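PDB 1MA1: superoxide dismutase [Fe] from Methanothermobacter thermautotrophicus, which catalyses the dismutation of superoxide anion radicals to hydrogen peroxide and molecular oxygen, using one iron ion in each subunit of a homotetramer. Local coordinates for residues Lys7-Pro12 with Ala47-Leu52; Glu97-Leu102 with Glu196-Phe201; Ile125-Ser130 with Asn179-Tyr184. One frame throughout, in Å; residues are numbered along the deposited sequence.

Contact 1: residues Lys7-Pro12 with Ala47-Leu52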
loop_
_atom_site.group_PDB
_atom_site.type_symbol
_atom_site.label_atom_id
_atom_site.label_comp_id
_atom_site.label_asym_id
_atom_site.label_seq_id
_atom_site.Cartn_x
_atom_site.Cartn_y
_atom_site.Cartn_z
ATOM N N LYS A 7 4.168 -12.422 -27.545
ATOM C CA LYS A 7 3.824 -11.073 -27.945
ATOM C C LYS A 7 4.029 -10.092 -26.789
ATOM O O LYS A 7 3.935 -10.464 -25.617
ATOM C CB LYS A 7 2.388 -11.062 -28.460
ATOM C CG LYS A 7 1.985 -9.773 -29.128
ATOM C CD LYS A 7 0.847 -9.970 -30.126
ATOM C CE LYS A 7 -0.421 -10.470 -29.463
ATOM N NZ LYS A 7 -1.587 -10.451 -30.380
ATOM N N PHE A 8 4.346 -8.845 -27.120
ATOM C CA PHE A 8 4.891 -7.909 -26.138
ATOM C C PHE A 8 4.255 -6.537 -26.222
ATOM O O PHE A 8 3.480 -6.250 -27.130
ATOM C CB PHE A 8 6.400 -7.766 -26.316
ATOM C CG PHE A 8 7.172 -8.990 -25.928
ATOM C CD1 PHE A 8 7.458 -9.250 -24.593
ATOM C CD2 PHE A 8 7.585 -9.917 -26.896
ATOM C CE1 PHE A 8 8.145 -10.414 -24.220
ATOM C CE2 PHE A 8 8.268 -11.083 -26.534
ATOM C CZ PHE A 8 8.546 -11.327 -25.198
ATOM N N TYR A 9 4.585 -5.685 -25.266
ATOM C CA TYR A 9 4.024 -4.349 -25.228
ATOM C C TYR A 9 4.824 -3.425 -26.129
ATOM O O TYR A 9 6.038 -3.571 -26.252
ATOM C CB TYR A 9 4.036 -3.830 -23.789
ATOM C CG TYR A 9 3.005 -4.475 -22.897
ATOM C CD1 TYR A 9 1.644 -4.186 -23.051
ATOM C CD2 TYR A 9 3.380 -5.361 -21.882
ATOM C CE1 TYR A 9 0.694 -4.758 -22.222
ATOM C CE2 TYR A 9 2.438 -5.937 -21.049
ATOM C CZ TYR A 9 1.101 -5.635 -21.221
ATOM O OH TYR A 9 0.156 -6.242 -20.430
ATOM N N GLU A 10 4.140 -2.475 -26.755
ATOM C CA GLU A 10 4.814 -1.390 -27.461
ATOM C C GLU A 10 4.274 -0.018 -27.084
ATOM O O GLU A 10 3.094 0.129 -26.751
ATOM C CB GLU A 10 4.683 -1.606 -28.960
ATOM C CG GLU A 10 5.470 -2.805 -29.451
ATOM C CD GLU A 10 5.161 -3.157 -30.888
ATOM O OE1 GLU A 10 5.862 -4.037 -31.453
ATOM O OE2 GLU A 10 4.213 -2.554 -31.444
ATOM N N LEU A 11 5.135 0.993 -27.138
ATOM C CA LEU A 11 4.691 2.363 -26.924
ATOM C C LEU A 11 3.697 2.746 -28.008
ATOM O O LEU A 11 4.032 2.769 -29.191
ATOM C CB LEU A 11 5.877 3.318 -26.959
ATOM C CG LEU A 11 5.548 4.761 -26.561
ATOM C CD1 LEU A 11 5.143 4.800 -25.072
ATOM C CD2 LEU A 11 6.748 5.676 -26.815
ATOM N N PRO A 12 2.448 3.040 -27.626
ATOM C CA PRO A 12 1.462 3.500 -28.608
ATOM C C PRO A 12 1.791 4.904 -29.071
ATOM O O PRO A 12 2.311 5.713 -28.303
ATOM C CB PRO A 12 0.154 3.428 -27.840
ATOM C CG PRO A 12 0.583 3.780 -26.460
ATOM C CD PRO A 12 1.875 3.003 -26.272
ATOM N N ALA A 47 10.318 -6.669 -19.748
ATOM C CA ALA A 47 11.442 -7.333 -19.108
ATOM C C ALA A 47 10.900 -8.430 -18.244
ATOM O O ALA A 47 11.475 -9.508 -18.151
ATOM C CB ALA A 47 12.224 -6.371 -18.263
ATOM N N LEU A 48 9.775 -8.153 -17.606
ATOM C CA LEU A 48 9.222 -9.053 -16.614
ATOM C C LEU A 48 8.573 -10.235 -17.314
ATOM O O LEU A 48 8.699 -11.379 -16.876
ATOM C CB LEU A 48 8.202 -8.306 -15.769
ATOM C CG LEU A 48 7.601 -9.065 -14.607
ATOM C CD1 LEU A 48 8.689 -9.586 -13.691
ATOM C CD2 LEU A 48 6.699 -8.125 -13.866
ATOM N N LEU A 49 7.882 -9.959 -18.414
ATOM C CA LEU A 49 7.303 -11.027 -19.196
ATOM C C LEU A 49 8.388 -11.996 -19.631
ATOM O O LEU A 49 8.225 -13.203 -19.520
ATOM C CB LEU A 49 6.573 -10.479 -20.422
ATOM C CG LEU A 49 5.267 -9.721 -20.147
ATOM C CD1 LEU A 49 4.649 -9.250 -21.449
ATOM C CD2 LEU A 49 4.305 -10.626 -19.424
ATOM N N ARG A 50 9.511 -11.480 -20.107
ATOM C CA ARG A 50 10.587 -12.355 -20.540
ATOM C C ARG A 50 11.155 -13.170 -19.374
ATOM O O ARG A 50 11.450 -14.367 -19.509
ATOM C CB ARG A 50 11.698 -11.543 -21.198
ATOM C CG ARG A 50 11.355 -11.052 -22.589
ATOM C CD ARG A 50 12.587 -10.480 -23.279
ATOM N NE ARG A 50 13.124 -9.326 -22.555
ATOM C CZ ARG A 50 12.691 -8.080 -22.718
ATOM N NH1 ARG A 50 11.718 -7.830 -23.603
ATOM N NH2 ARG A 50 13.205 -7.102 -21.976
ATOM N N LYS A 51 11.301 -12.520 -18.228
ATOM C CA LYS A 51 11.750 -13.195 -17.026
ATOM C C LYS A 51 10.856 -14.402 -16.693
ATOM O O LYS A 51 11.355 -15.495 -16.424
ATOM C CB LYS A 51 11.756 -12.201 -15.874
ATOM C CG LYS A 51 12.212 -12.765 -14.553
ATOM C CD LYS A 51 11.961 -11.750 -13.426
ATOM C CE LYS A 51 12.452 -12.245 -12.060
ATOM N NZ LYS A 51 13.948 -12.398 -11.975
ATOM N N LEU A 52 9.541 -14.200 -16.720
ATOM C CA LEU A 52 8.612 -15.264 -16.403
ATOM C C LEU A 52 8.610 -16.342 -17.479
ATOM O O LEU A 52 8.478 -17.522 -17.169
ATOM C CB LEU A 52 7.192 -14.718 -16.219
ATOM C CG LEU A 52 6.912 -13.842 -14.985
ATOM C CD1 LEU A 52 5.451 -13.486 -14.987
ATOM C CD2 LEU A 52 7.267 -14.538 -13.684
#
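Leu-49 reaches out from its helix to meet two consecutive rings of an extended chain, Phe-8 and Tyr-9, and does so with different atoms. Its methyl carbon CD1 touches the tyrosine ring 4.0 Å from CE2 of Tyr-9, the two side chains crossing at about a right angle. Its CB instead meets the phenylalanine, with CE1 of Phe-8 4.1 Å away, and here the two side chains run antiparallel, side by side. With CG of Leu-49 anti to its carbonyl carbon (chi1 -70°), CD1 lies at the Tyr-9 ring while CB stays by Phe-8. The leucine and Tyr-9 are both buried and form the inner side of the contact. Residues 7-12 form an irregular strip lying along helix 27-57, within the alpha-hairpin domain that iron and manganese superoxide dismutases share; helix 64-86 receives Tyr-9 on Val-75. The backbone of the strip is also tied to helix 27-57 by a hydrogen bond from Tyr-9 N to OD1 of Asn-46. The outer side faces solvent. There the aliphatic part of exposed Arg-50 lies against the partly exposed Phe-8, CG of Arg-50 standing 3.7 Å from CE1 of Phe-8. The guanidinium and ring planes are inclined by 42°, and the contact falls to the methylene chain. It is Arg-143 of the second subunit that makes a cation-pi interaction with the Phe-8 ring.

Contact 2: residues Glu97-Leu102 with Glu196-Phe201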
loop_
_atom_site.group_PDB
_atom_site.type_symbol
_atom_site.label_atom_id
_atom_site.label_comp_id
_atom_site.label_asym_id
_atom_site.label_seq_id
_atom_site.Cartn_x
_atom_site.Cartn_y
_atom_site.Cartn_z
ATOM N N GLU A 97 -18.398 20.116 -21.836
ATOM C CA GLU A 97 -18.882 18.991 -21.061
ATOM C C GLU A 97 -19.540 17.906 -21.899
ATOM O O GLU A 97 -19.849 18.110 -23.066
ATOM C CB GLU A 97 -19.824 19.463 -19.941
ATOM C CG GLU A 97 -20.725 20.639 -20.264
ATOM C CD GLU A 97 -21.587 21.082 -19.066
ATOM O OE1 GLU A 97 -22.543 20.358 -18.683
ATOM O OE2 GLU A 97 -21.304 22.163 -18.507
ATOM N N PRO A 98 -19.723 16.713 -21.311
ATOM C CA PRO A 98 -20.198 15.576 -22.106
ATOM C C PRO A 98 -21.677 15.696 -22.416
ATOM O O PRO A 98 -22.382 16.523 -21.840
ATOM C CB PRO A 98 -19.882 14.381 -21.214
ATOM C CG PRO A 98 -20.084 14.959 -19.819
ATOM C CD PRO A 98 -19.413 16.315 -19.920
ATOM N N SER A 99 -22.154 14.863 -23.328
ATOM C CA SER A 99 -23.588 14.773 -23.599
ATOM C C SER A 99 -24.031 13.314 -23.685
ATOM O O SER A 99 -23.244 12.399 -23.460
ATOM C CB SER A 99 -23.894 15.481 -24.901
ATOM O OG SER A 99 -23.005 14.998 -25.883
ATOM N N GLY A 100 -25.295 13.097 -24.015
ATOM C CA GLY A 100 -25.770 11.740 -24.158
ATOM C C GLY A 100 -25.855 11.042 -22.816
ATOM O O GLY A 100 -25.994 11.697 -21.777
ATOM N N LYS A 101 -25.774 9.712 -22.826
ATOM C CA LYS A 101 -25.995 8.940 -21.612
ATOM C C LYS A 101 -25.023 9.340 -20.514
ATOM O O LYS A 101 -25.416 9.467 -19.362
ATOM C CB LYS A 101 -25.876 7.442 -21.877
ATOM C CG LYS A 101 -27.039 6.868 -22.665
ATOM C CD LYS A 101 -26.917 5.355 -22.777
ATOM C CE LYS A 101 -28.048 4.746 -23.590
ATOM N NZ LYS A 101 -27.890 3.256 -23.739
ATOM N N LEU A 102 -23.760 9.542 -20.872
ATOM C CA LEU A 102 -22.748 9.903 -19.900
ATOM C C LEU A 102 -23.196 11.150 -19.158
ATOM O O LEU A 102 -23.142 11.214 -17.932
ATOM C CB LEU A 102 -21.413 10.151 -20.595
ATOM C CG LEU A 102 -20.288 10.498 -19.628
ATOM C CD1 LEU A 102 -20.125 9.379 -18.629
ATOM C CD2 LEU A 102 -19.005 10.729 -20.395
ATOM N N GLU A 196 -14.542 10.459 -26.662
ATOM C CA GLU A 196 -13.895 9.176 -26.389
ATOM C C GLU A 196 -14.460 8.552 -25.123
ATOM O O GLU A 196 -14.745 7.350 -25.077
ATOM C CB GLU A 196 -12.379 9.362 -26.237
ATOM C CG GLU A 196 -11.602 8.108 -25.856
ATOM C CD GLU A 196 -11.832 6.964 -26.824
ATOM O OE1 GLU A 196 -12.042 7.246 -28.028
ATOM O OE2 GLU A 196 -11.794 5.787 -26.393
ATOM N N VAL A 197 -14.623 9.374 -24.090
ATOM C CA VAL A 197 -15.161 8.885 -22.826
ATOM C C VAL A 197 -16.592 8.412 -23.031
ATOM O O VAL A 197 -16.972 7.348 -22.560
ATOM C CB VAL A 197 -15.157 9.978 -21.727
ATOM C CG1 VAL A 197 -15.646 9.393 -20.429
ATOM C CG2 VAL A 197 -13.776 10.542 -21.539
ATOM N N GLU A 198 -17.379 9.210 -23.741
ATOM C CA GLU A 198 -18.713 8.806 -24.156
ATOM C C GLU A 198 -18.731 7.466 -24.865
ATOM O O GLU A 198 -19.552 6.618 -24.553
ATOM C CB GLU A 198 -19.325 9.879 -25.058
ATOM C CG GLU A 198 -19.912 11.071 -24.306
ATOM C CD GLU A 198 -20.125 12.286 -25.191
ATOM O OE1 GLU A 198 -20.489 12.124 -26.381
ATOM O OE2 GLU A 198 -19.943 13.413 -24.698
ATOM N N LYS A 199 -17.822 7.272 -25.811
ATOM C CA LYS A 199 -17.747 6.020 -26.534
ATOM C C LYS A 199 -17.431 4.870 -25.586
ATOM O O LYS A 199 -18.133 3.863 -25.574
ATOM C CB LYS A 199 -16.683 6.101 -27.615
ATOM C CG LYS A 199 -16.569 4.842 -28.456
ATOM C CD LYS A 199 -15.454 4.976 -29.499
ATOM C CE LYS A 199 -15.233 3.684 -30.278
ATOM N NZ LYS A 199 -14.197 3.854 -31.354
ATOM N N ARG A 200 -16.387 5.022 -24.780
ATOM C CA ARG A 200 -16.046 4.021 -23.771
ATOM C C ARG A 200 -17.249 3.634 -22.913
ATOM O O ARG A 200 -17.453 2.465 -22.592
ATOM C CB ARG A 200 -14.936 4.546 -22.855
ATOM C CG ARG A 200 -13.639 4.895 -23.574
ATOM C CD ARG A 200 -12.647 5.549 -22.640
ATOM N NE ARG A 200 -11.377 5.793 -23.304
ATOM C CZ ARG A 200 -10.351 6.411 -22.736
ATOM N NH1 ARG A 200 -10.459 6.837 -21.488
ATOM N NH2 ARG A 200 -9.225 6.611 -23.410
ATOM N N PHE A 201 -18.042 4.623 -22.534
ATOM C CA PHE A 201 -19.117 4.397 -21.588
ATOM C C PHE A 201 -20.202 3.575 -22.246
ATOM O O PHE A 201 -20.897 2.814 -21.583
ATOM C CB PHE A 201 -19.687 5.743 -21.110
ATOM C CG PHE A 201 -20.788 5.610 -20.089
ATOM C CD1 PHE A 201 -20.650 4.753 -18.995
ATOM C CD2 PHE A 201 -21.964 6.342 -20.211
ATOM C CE1 PHE A 201 -21.687 4.637 -18.030
ATOM C CE2 PHE A 201 -22.994 6.230 -19.256
ATOM C CZ PHE A 201 -22.851 5.378 -18.167
#
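Ser-99 N donates a nearly straight hydrogen bond to Glu-198 OE2, 3.0 Å from N to O with an N-H...O angle of 167°. The donor approaches from above the carboxylate, 59° out of its plane. A helix side chain thus ties down a backbone amide in the loop that leads into the opposite helix. The chain of Glu-198 is extended beyond CG, which carries the carboxylate across to the loop; there CA of Pro-98 lies 3.4 Å from the same oxygen, Glu-198 OE2. Glu-198 OE1 has a further, weak and long ion pair with Lys-195.

Beneath this polar margin lies an apolar interface built round Leu-102. The leucine has CG anti to its backbone N (chi1 -178°), and its two methyl groups divide the work. CD2 presses on the valine, 3.6 Å from CG1 of Val-197, while CD1 makes a CH-pi contact over one face of Phe-201, 4.3 Å from the ring centroid. The same ring turns its edge toward the backbone of the other segment, with C of Lys-101 3.9 Å from CE2 of Phe-201. One aromatic group therefore receives a methyl over its face and a main chain at its rim. The long tail of Lys-101 leads away from the interface, whereas Leu-102, Val-197 and Phe-201 are all buried.

Within the C-terminal domain, the pairing brings the start of helix 100-110 against helix 194-202, close to the end of the chain. Tyr-105 adds an edge-to-face partner for Phe-201, and Pro-98 leans on both Trp-194 and Phe-113, the latter from helix 113-125.

Contact 3: residues Ile125-Ser130 with Asn179-Tyr184; sequences ISAEGS and NVRPDY
Arg-181 drives its guanidinium group into a bend of main chain and donates hydrogen bonds to three carbonyl oxygens there. NH1 serves two of them. Its bond to Ala-127 O, 2.8 Å from NH1, is nearly straight at 168° and lies in the carbonyl plane on a lone pair, as well as close to the guanidinium plane. The second, from NH1 to Ile-125 O, is equally short at 2.8 Å but more bent, and the donor stands above the plane of that carbonyl. NH2 completes the set with Gly-129 O at 3.1 Å. All three oxygens sit round the edge of the guanidinium, so the flat cation is held against turning, and its positive charge would be partly offset by carbonyl dipoles.

CG of Arg-181 is anti to the backbone N (chi1 180°), and the chain then bends at chi3 to bring the group to the loop. Such an arginine bridge between a helix start and a loop joins two parts of the C-terminal alpha+beta domain of the iron/manganese superoxide dismutases: the turn from helix 113-125 into strand 131-138, and the first turn of helix 181-188. Beside it, Pro-182 packs across Ile-125, with CG of the proline 3.8 Å from CG2 of the isoleucine, on the more exposed flank.

Farther out, Val-180 occupies the N-cap position and is the centre of an inverse gamma turn in which Arg-181 N bonds to Asn-179 O at 2.8 Å. The third nitrogen, NE of Arg-181, is hydrogen-bonded to Tyr-173 OH. The ring of Tyr-173 in turn meets that of Tyr-184, whose hydroxyl is hydrogen-bonded to the backbone oxygen of the iron ligand Asp-167.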
loop_
_atom_site.group_PDB
_atom_site.type_symbol
_atom_site.label_atom_id
_atom_site.label_comp_id
_atom_site.label_asym_id
_atom_site.label_seq_id
_atom_site.Cartn_x
_atom_site.Cartn_y
_atom_site.Cartn_z
ATOM N N ILE A 125 -6.330 16.084 -7.037
ATOM C CA ILE A 125 -5.468 16.983 -6.283
ATOM C C ILE A 125 -4.974 16.317 -5.017
ATOM O O ILE A 125 -3.796 16.430 -4.651
ATOM C CB ILE A 125 -6.213 18.302 -5.939
ATOM C CG1 ILE A 125 -6.655 18.992 -7.242
ATOM C CG2 ILE A 125 -5.298 19.223 -5.159
ATOM C CD1 ILE A 125 -7.324 20.322 -7.072
ATOM N N SER A 126 -5.875 15.614 -4.339
ATOM C CA SER A 126 -5.589 15.152 -2.978
ATOM C C SER A 126 -4.795 13.852 -2.906
ATOM O O SER A 126 -4.462 13.410 -1.817
ATOM C CB SER A 126 -6.885 14.970 -2.204
ATOM O OG SER A 126 -7.635 13.920 -2.769
ATOM N N ALA A 127 -4.506 13.242 -4.052
ATOM C CA ALA A 127 -3.785 11.972 -4.085
ATOM C C ALA A 127 -2.416 12.109 -3.442
ATOM O O ALA A 127 -1.650 12.997 -3.797
ATOM C CB ALA A 127 -3.621 11.497 -5.527
ATOM N N GLU A 128 -2.102 11.220 -2.511
ATOM C CA GLU A 128 -0.845 11.316 -1.778
ATOM C C GLU A 128 0.259 10.752 -2.641
ATOM O O GLU A 128 0.382 9.543 -2.789
ATOM C CB GLU A 128 -0.919 10.555 -0.443
ATOM C CG GLU A 128 -2.094 10.994 0.415
ATOM C CD GLU A 128 -2.275 10.153 1.674
ATOM O OE1 GLU A 128 -1.697 9.040 1.727
ATOM O OE2 GLU A 128 -3.006 10.601 2.603
ATOM N N GLY A 129 1.058 11.640 -3.220
ATOM C CA GLY A 129 2.141 11.196 -4.078
ATOM C C GLY A 129 1.629 10.824 -5.449
ATOM O O GLY A 129 0.629 11.388 -5.911
ATOM N N SER A 130 2.310 9.878 -6.098
ATOM C CA SER A 130 1.981 9.453 -7.463
ATOM C C SER A 130 0.601 8.816 -7.513
ATOM O O SER A 130 0.265 7.988 -6.667
ATOM C CB SER A 130 2.992 8.425 -7.953
ATOM O OG SER A 130 4.308 8.813 -7.643
ATOM N N ASN A 179 5.143 22.675 -8.619
ATOM C CA ASN A 179 4.424 22.073 -7.510
ATOM C C ASN A 179 2.905 22.239 -7.630
ATOM O O ASN A 179 2.159 21.616 -6.882
ATOM C CB ASN A 179 4.904 22.687 -6.195
ATOM C CG ASN A 179 4.677 24.193 -6.147
ATOM O OD1 ASN A 179 5.340 24.964 -6.868
ATOM N ND2 ASN A 179 3.721 24.620 -5.312
ATOM N N VAL A 180 2.440 23.078 -8.550
ATOM C CA VAL A 180 1.082 23.601 -8.441
ATOM C C VAL A 180 0.078 22.703 -9.149
ATOM O O VAL A 180 -0.519 23.082 -10.167
ATOM C CB VAL A 180 0.985 25.035 -8.984
ATOM C CG1 VAL A 180 -0.437 25.576 -8.854
ATOM C CG2 VAL A 180 1.933 25.903 -8.218
ATOM N N ARG A 181 -0.115 21.512 -8.583
ATOM C CA ARG A 181 -0.943 20.468 -9.179
ATOM C C ARG A 181 -2.353 20.961 -9.516
ATOM O O ARG A 181 -2.947 20.557 -10.519
ATOM C CB ARG A 181 -1.010 19.269 -8.226
ATOM C CG ARG A 181 -1.842 18.117 -8.747
ATOM C CD ARG A 181 -2.033 17.023 -7.702
ATOM N NE ARG A 181 -0.874 16.151 -7.593
ATOM C CZ ARG A 181 -0.781 15.141 -6.732
ATOM N NH1 ARG A 181 -1.792 14.887 -5.910
ATOM N NH2 ARG A 181 0.319 14.391 -6.688
ATOM N N PRO A 182 -2.912 21.845 -8.686
ATOM C CA PRO A 182 -4.266 22.331 -8.973
ATOM C C PRO A 182 -4.412 23.086 -10.301
ATOM O O PRO A 182 -5.461 23.019 -10.943
ATOM C CB PRO A 182 -4.562 23.203 -7.765
ATOM C CG PRO A 182 -3.859 22.460 -6.662
ATOM C CD PRO A 182 -2.515 22.196 -7.315
ATOM N N ASP A 183 -3.376 23.815 -10.711
ATOM C CA ASP A 183 -3.448 24.533 -11.978
ATOM C C ASP A 183 -3.441 23.552 -13.125
ATOM O O ASP A 183 -4.153 23.743 -14.116
ATOM C CB ASP A 183 -2.271 25.488 -12.182
ATOM C CG ASP A 183 -2.348 26.728 -11.305
ATOM O OD1 ASP A 183 -3.437 27.001 -10.740
ATOM O OD2 ASP A 183 -1.303 27.431 -11.196
ATOM N N TYR A 184 -2.625 22.510 -13.009
ATOM C CA TYR A 184 -2.620 21.419 -13.983
ATOM C C TYR A 184 -3.971 20.690 -14.074
ATOM O O TYR A 184 -4.508 20.497 -15.167
ATOM C CB TYR A 184 -1.523 20.427 -13.624
ATOM C CG TYR A 184 -1.634 19.112 -14.347
ATOM C CD1 TYR A 184 -2.197 18.001 -13.733
ATOM C CD2 TYR A 184 -1.142 18.966 -15.641
ATOM C CE1 TYR A 184 -2.258 16.768 -14.390
ATOM C CE2 TYR A 184 -1.198 17.746 -16.308
ATOM C CZ TYR A 184 -1.750 16.656 -15.681
ATOM O OH TYR A 184 -1.747 15.459 -16.360
#

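Overall arrangement
The three contacts each mix buried and exposed residues, yet rely on different chemistry. Contact 1, in the alpha-hairpin domain, is held by apolar and aromatic packing across its two segments. Contacts 2 and 3 both belong to the C-terminal domain and use consecutive helices, 194-202 and 181-188. In contact 2 one carboxylate bond borders a buried apolar interface, whereas contact 3 depends on an arginine bound to main-chain carbonyls. Contacts 1 and 2 lie on opposite sides of the chain's centre, their own centres 32 Å apart. Contacts 1 and 3 both touch the second subunit, and contact 3 a third as well; contact 2 meets no other chain. Contact 3 lies between the segments of contact 2 in sequence.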